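Local coordinates for protein sugar kinase, pfkB family (Thermotoga maritima, PDB 2AJR) that probably phosphorylates a sugar phosphate with ATP, as a possible 1-phosphofructokinase of the pfkB family, and binds a magnesium ion, at residues F97-E109 and A120-D132. Numbering follows the deposited sequence.
Sequences FVYVEGETRENIE and AINFPGPDVTDMD. With ACT (acetate ion), chain D.
An antiparallel strand pair, continued by two side-by-side connecting segments, joins 97-109 to 120-132 where the small lid sheet meets the large central sheet. Ile108 and Ile121 form a hydrogen-bonded pair, with Ile108 N to Ile121 O at 3.0 Å. Toward Phe123, side chains of 97-109 bond the backbone of the facing strand end. Asn107 OD1 accepts from Phe123 N at 2.9 Å, the donor standing well above the carbonyl plane, while Asn107 ND2 makes a weak hydrogen bond to an acetate ion. The Arg105 chain bends at chi2 (-143°) and runs past Gly125, and NH1 donates to Phe123 O at 2.8 Å, nearly in line with the C=O but bent at the hydrogen (147°); NH2 is held by Asn20 O. The hairpin 105-112/117-122 belongs to the four-stranded lid of the ribokinase-like fold, and here its outer strand pairs in parallel with a strand of the second subunit, whose Arg25 makes a cation-pi contact with Phe123. Farther along, the Pro126 ring lies against the carbonyl oxygen of Glu103, CD 3.4 Å from Glu103 O, and its CG touches Val100 CG2. Val100 CG1 packs on the Asp132 carboxylate, 3.3 Å from OD2, at the start of helix 130-144, which Thr129 OG1 caps by accepting from Asp132 N.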
loop_
_atom_site.group_PDB
_atom_site.type_symbol
_atom_site.label_atom_id
_atom_site.label_comp_id
_atom_site.label_asym_id
_atom_site.label_seq_id
_atom_site.Cartn_x
_atom_site.Cartn_y
_atom_site.Cartn_z
ATOM N N PHE A 97 -6.961 -8.649 -21.419
ATOM C CA PHE A 97 -5.987 -7.626 -21.093
ATOM C C PHE A 97 -4.666 -7.901 -21.786
ATOM O O PHE A 97 -4.233 -9.033 -21.834
ATOM C CB PHE A 97 -5.704 -7.642 -19.589
ATOM C CG PHE A 97 -6.831 -7.155 -18.750
ATOM C CD1 PHE A 97 -7.190 -5.823 -18.769
ATOM C CD2 PHE A 97 -7.508 -8.011 -17.913
ATOM C CE1 PHE A 97 -8.240 -5.355 -17.994
ATOM C CE2 PHE A 97 -8.554 -7.548 -17.124
ATOM C CZ PHE A 97 -8.918 -6.213 -17.170
ATOM N N VAL A 98 -3.990 -6.868 -22.262
ATOM C CA VAL A 98 -2.628 -7.029 -22.740
ATOM C C VAL A 98 -1.698 -7.000 -21.532
ATOM O O VAL A 98 -1.725 -6.047 -20.738
ATOM C CB VAL A 98 -2.249 -5.907 -23.698
ATOM C CG1 VAL A 98 -0.741 -5.868 -23.913
ATOM C CG2 VAL A 98 -3.003 -6.083 -24.987
ATOM N N TYR A 99 -0.880 -8.041 -21.407
ATOM C CA TYR A 99 0.044 -8.191 -20.298
ATOM C C TYR A 99 1.327 -7.447 -20.585
ATOM O O TYR A 99 1.934 -7.657 -21.620
ATOM C CB TYR A 99 0.324 -9.674 -20.045
ATOM C CG TYR A 99 -0.860 -10.314 -19.370
ATOM C CD1 TYR A 99 -1.996 -10.640 -20.097
ATOM C CD2 TYR A 99 -0.871 -10.540 -17.996
ATOM C CE1 TYR A 99 -3.100 -11.181 -19.490
ATOM C CE2 TYR A 99 -1.983 -11.103 -17.378
ATOM C CZ TYR A 99 -3.093 -11.410 -18.139
ATOM O OH TYR A 99 -4.203 -11.961 -17.566
ATOM N N VAL A 100 1.729 -6.581 -19.667
ATOM C CA VAL A 100 2.882 -5.723 -19.864
ATOM C C VAL A 100 3.943 -6.046 -18.820
ATOM O O VAL A 100 3.667 -6.724 -17.840
ATOM C CB VAL A 100 2.483 -4.213 -19.810
ATOM C CG1 VAL A 100 1.507 -3.876 -20.912
ATOM C CG2 VAL A 100 1.865 -3.828 -18.452
ATOM N N GLU A 101 5.161 -5.583 -19.068
ATOM C CA GLU A 101 6.276 -5.718 -18.136
ATOM C C GLU A 101 6.043 -4.592 -17.152
ATOM O O GLU A 101 5.779 -3.470 -17.559
ATOM C CB GLU A 101 7.610 -5.556 -18.904
ATOM C CG GLU A 101 8.891 -6.145 -18.256
ATOM C CD GLU A 101 8.874 -7.672 -18.119
ATOM O OE1 GLU A 101 8.831 -8.375 -19.159
ATOM O OE2 GLU A 101 8.921 -8.182 -16.968
ATOM N N GLY A 102 6.069 -4.857 -15.859
ATOM C CA GLY A 102 5.811 -3.774 -14.895
ATOM C C GLY A 102 4.563 -4.058 -14.103
ATOM O O GLY A 102 3.740 -4.860 -14.514
ATOM N N GLU A 103 4.420 -3.389 -12.968
ATOM C CA GLU A 103 3.354 -3.698 -12.029
ATOM C C GLU A 103 2.078 -2.887 -12.245
ATOM O O GLU A 103 2.125 -1.667 -12.389
ATOM C CB GLU A 103 3.849 -3.478 -10.603
ATOM C CG GLU A 103 4.952 -4.455 -10.184
ATOM C CD GLU A 103 4.453 -5.880 -9.903
ATOM O OE1 GLU A 103 3.289 -6.031 -9.485
ATOM O OE2 GLU A 103 5.238 -6.840 -10.092
ATOM N N THR A 104 0.943 -3.577 -12.259
ATOM C CA THR A 104 -0.329 -2.913 -12.127
ATOM C C THR A 104 -0.335 -2.165 -10.790
ATOM O O THR A 104 0.088 -2.697 -9.773
ATOM C CB THR A 104 -1.480 -3.905 -12.167
ATOM O OG1 THR A 104 -1.590 -4.448 -13.490
ATOM C CG2 THR A 104 -2.805 -3.207 -11.781
ATOM N N ARG A 105 -0.809 -0.932 -10.787
ATOM C CA ARG A 105 -0.708 -0.112 -9.593
ATOM C C ARG A 105 -1.589 -0.602 -8.452
ATOM O O ARG A 105 -2.640 -1.177 -8.674
ATOM C CB ARG A 105 -1.043 1.335 -9.929
ATOM C CG ARG A 105 -2.502 1.601 -10.285
ATOM C CD ARG A 105 -2.556 2.622 -11.358
ATOM N NE ARG A 105 -3.902 2.981 -11.796
ATOM C CZ ARG A 105 -4.549 4.089 -11.442
ATOM N NH1 ARG A 105 -4.002 4.959 -10.612
ATOM N NH2 ARG A 105 -5.768 4.317 -11.901
ATOM N N GLU A 106 -1.143 -0.404 -7.224
ATOM C CA GLU A 106 -2.015 -0.611 -6.084
ATOM C C GLU A 106 -2.265 0.772 -5.514
ATOM O O GLU A 106 -1.322 1.447 -5.123
ATOM C CB GLU A 106 -1.395 -1.540 -5.038
ATOM C CG GLU A 106 -2.336 -1.820 -3.827
ATOM C CD GLU A 106 -1.736 -2.718 -2.708
ATOM O OE1 GLU A 106 -0.523 -2.609 -2.423
ATOM O OE2 GLU A 106 -2.495 -3.513 -2.089
ATOM N N ASN A 107 -3.527 1.206 -5.509
ATOM C CA ASN A 107 -3.917 2.458 -4.868
ATOM C C ASN A 107 -4.376 2.215 -3.446
ATOM O O ASN A 107 -4.848 1.123 -3.110
ATOM C CB ASN A 107 -5.019 3.163 -5.661
ATOM C CG ASN A 107 -4.538 3.635 -7.014
ATOM O OD1 ASN A 107 -3.334 3.677 -7.281
ATOM N ND2 ASN A 107 -5.467 3.967 -7.880
ATOM N N ILE A 108 -4.248 3.245 -2.619
ATOM C CA ILE A 108 -4.580 3.145 -1.199
ATOM C C ILE A 108 -5.612 4.201 -0.820
ATOM O O ILE A 108 -5.443 5.369 -1.128
ATOM C CB ILE A 108 -3.308 3.287 -0.333
ATOM C CG1 ILE A 108 -2.392 2.071 -0.567
ATOM C CG2 ILE A 108 -3.672 3.420 1.127
ATOM C CD1 ILE A 108 -1.017 2.202 0.000
ATOM N N GLU A 109 -6.699 3.770 -0.189
ATOM C CA GLU A 109 -7.741 4.675 0.281
ATOM C C GLU A 109 -7.966 4.410 1.766
ATOM O O GLU A 109 -8.324 3.308 2.155
ATOM C CB GLU A 109 -9.038 4.484 -0.511
ATOM C CG GLU A 109 -8.907 4.663 -2.050
ATOM C CD GLU A 109 -8.636 3.347 -2.790
ATOM O OE1 GLU A 109 -8.913 2.274 -2.218
ATOM O OE2 GLU A 109 -8.150 3.374 -3.938
ATOM N N ALA A 120 -6.421 9.543 0.043
ATOM C CA ALA A 120 -6.222 8.594 -1.065
ATOM C C ALA A 120 -4.853 8.788 -1.675
ATOM O O ALA A 120 -4.385 9.918 -1.810
ATOM C CB ALA A 120 -7.309 8.749 -2.125
ATOM N N ILE A 121 -4.205 7.678 -2.017
ATOM C CA ILE A 121 -2.901 7.720 -2.655
ATOM C C ILE A 121 -2.964 6.938 -3.968
ATOM O O ILE A 121 -3.173 5.722 -3.962
ATOM C CB ILE A 121 -1.800 7.134 -1.765
ATOM C CG1 ILE A 121 -1.814 7.794 -0.384
ATOM C CG2 ILE A 121 -0.458 7.331 -2.435
ATOM C CD1 ILE A 121 -0.910 7.140 0.621
ATOM N N ASN A 122 -2.794 7.646 -5.080
ATOM C CA ASN A 122 -2.937 7.042 -6.396
ATOM C C ASN A 122 -1.625 6.956 -7.117
ATOM O O ASN A 122 -0.964 7.952 -7.414
ATOM C CB ASN A 122 -3.972 7.786 -7.235
ATOM C CG ASN A 122 -5.394 7.565 -6.721
ATOM O OD1 ASN A 122 -5.648 6.650 -5.948
ATOM N ND2 ASN A 122 -6.307 8.408 -7.139
ATOM N N PHE A 123 -1.245 5.727 -7.370
ATOM C CA PHE A 123 -0.015 5.451 -8.053
ATOM C C PHE A 123 -0.222 5.546 -9.549
ATOM O O PHE A 123 -1.324 5.400 -10.037
ATOM C CB PHE A 123 0.522 4.079 -7.594
ATOM C CG PHE A 123 1.274 4.164 -6.284
ATOM C CD1 PHE A 123 0.591 4.341 -5.093
ATOM C CD2 PHE A 123 2.662 4.150 -6.262
ATOM C CE1 PHE A 123 1.279 4.451 -3.897
ATOM C CE2 PHE A 123 3.352 4.252 -5.065
ATOM C CZ PHE A 123 2.662 4.420 -3.888
ATOM N N PRO A 124 0.843 5.825 -10.287
ATOM C CA PRO A 124 0.659 6.183 -11.690
ATOM C C PRO A 124 0.390 5.015 -12.633
ATOM O O PRO A 124 -0.182 5.226 -13.691
ATOM C CB PRO A 124 1.999 6.834 -12.041
ATOM C CG PRO A 124 2.982 6.127 -11.175
ATOM C CD PRO A 124 2.266 5.841 -9.888
ATOM N N GLY A 125 0.834 3.809 -12.285
ATOM C CA GLY A 125 0.737 2.672 -13.191
ATOM C C GLY A 125 2.042 2.409 -13.916
ATOM O O GLY A 125 2.951 3.216 -13.857
ATOM N N PRO A 126 2.121 1.285 -14.643
ATOM C CA PRO A 126 3.347 0.889 -15.344
ATOM C C PRO A 126 3.590 1.687 -16.613
ATOM O O PRO A 126 2.649 2.179 -17.213
ATOM C CB PRO A 126 3.067 -0.556 -15.736
ATOM C CG PRO A 126 1.593 -0.579 -15.936
ATOM C CD PRO A 126 1.019 0.335 -14.892
ATOM N N ASP A 127 4.850 1.791 -17.011
ATOM C CA ASP A 127 5.201 2.266 -18.345
ATOM C C ASP A 127 4.743 1.251 -19.377
ATOM O O ASP A 127 5.109 0.083 -19.300
ATOM C CB ASP A 127 6.724 2.413 -18.508
ATOM C CG ASP A 127 7.273 3.695 -17.923
ATOM O OD1 ASP A 127 6.534 4.445 -17.256
ATOM O OD2 ASP A 127 8.480 3.933 -18.125
ATOM N N VAL A 128 3.966 1.703 -20.351
ATOM C CA VAL A 128 3.570 0.864 -21.462
ATOM C C VAL A 128 4.348 1.289 -22.700
ATOM O O VAL A 128 4.478 2.468 -22.989
ATOM C CB VAL A 128 2.069 0.973 -21.688
ATOM C CG1 VAL A 128 1.659 0.212 -22.935
ATOM C CG2 VAL A 128 1.313 0.458 -20.438
ATOM N N THR A 129 4.887 0.313 -23.409
ATOM C CA THR A 129 5.649 0.565 -24.621
ATOM C C THR A 129 4.723 0.730 -25.822
ATOM O O THR A 129 3.509 0.521 -25.724
ATOM C CB THR A 129 6.585 -0.600 -24.930
ATOM O OG1 THR A 129 5.813 -1.724 -25.379
ATOM C CG2 THR A 129 7.417 -0.979 -23.699
ATOM N N ASP A 130 5.310 1.089 -26.961
ATOM C CA ASP A 130 4.551 1.295 -28.191
ATOM C C ASP A 130 4.062 -0.044 -28.792
ATOM O O ASP A 130 2.990 -0.112 -29.389
ATOM C CB ASP A 130 5.397 2.079 -29.205
ATOM C CG ASP A 130 4.631 3.219 -29.838
ATOM O OD1 ASP A 130 3.954 3.968 -29.097
ATOM O OD2 ASP A 130 4.718 3.376 -31.069
HETATM N N MSE A 131 4.855 -1.098 -28.638
HETATM C CA MSE A 131 4.398 -2.413 -29.064
HETATM C C MSE A 131 3.172 -2.856 -28.267
HETATM O O MSE A 131 2.227 -3.382 -28.854
HETATM C CB MSE A 131 5.518 -3.457 -29.025
HETATM C CG MSE A 131 6.223 -3.616 -30.378
HETATM SE SE MSE A 131 4.981 -4.063 -31.863
HETATM C CE MSE A 131 5.378 -6.022 -32.024
ATOM N N ASP A 132 3.160 -2.601 -26.960
ATOM C CA ASP A 132 2.022 -2.948 -26.124
ATOM C C ASP A 132 0.775 -2.197 -26.576
ATOM O O ASP A 132 -0.308 -2.782 -26.676
ATOM C CB ASP A 132 2.289 -2.629 -24.648
ATOM C CG ASP A 132 3.362 -3.509 -24.026
ATOM O OD1 ASP A 132 3.632 -4.615 -24.555
ATOM O OD2 ASP A 132 3.942 -3.062 -23.000
HETATM C C ACT D . -10.065 3.570 -8.769
HETATM O O ACT D . -8.909 3.576 -8.173
HETATM O OXT ACT D . -10.967 2.764 -8.360
HETATM C CH3 ACT D . -10.372 4.437 -9.956
#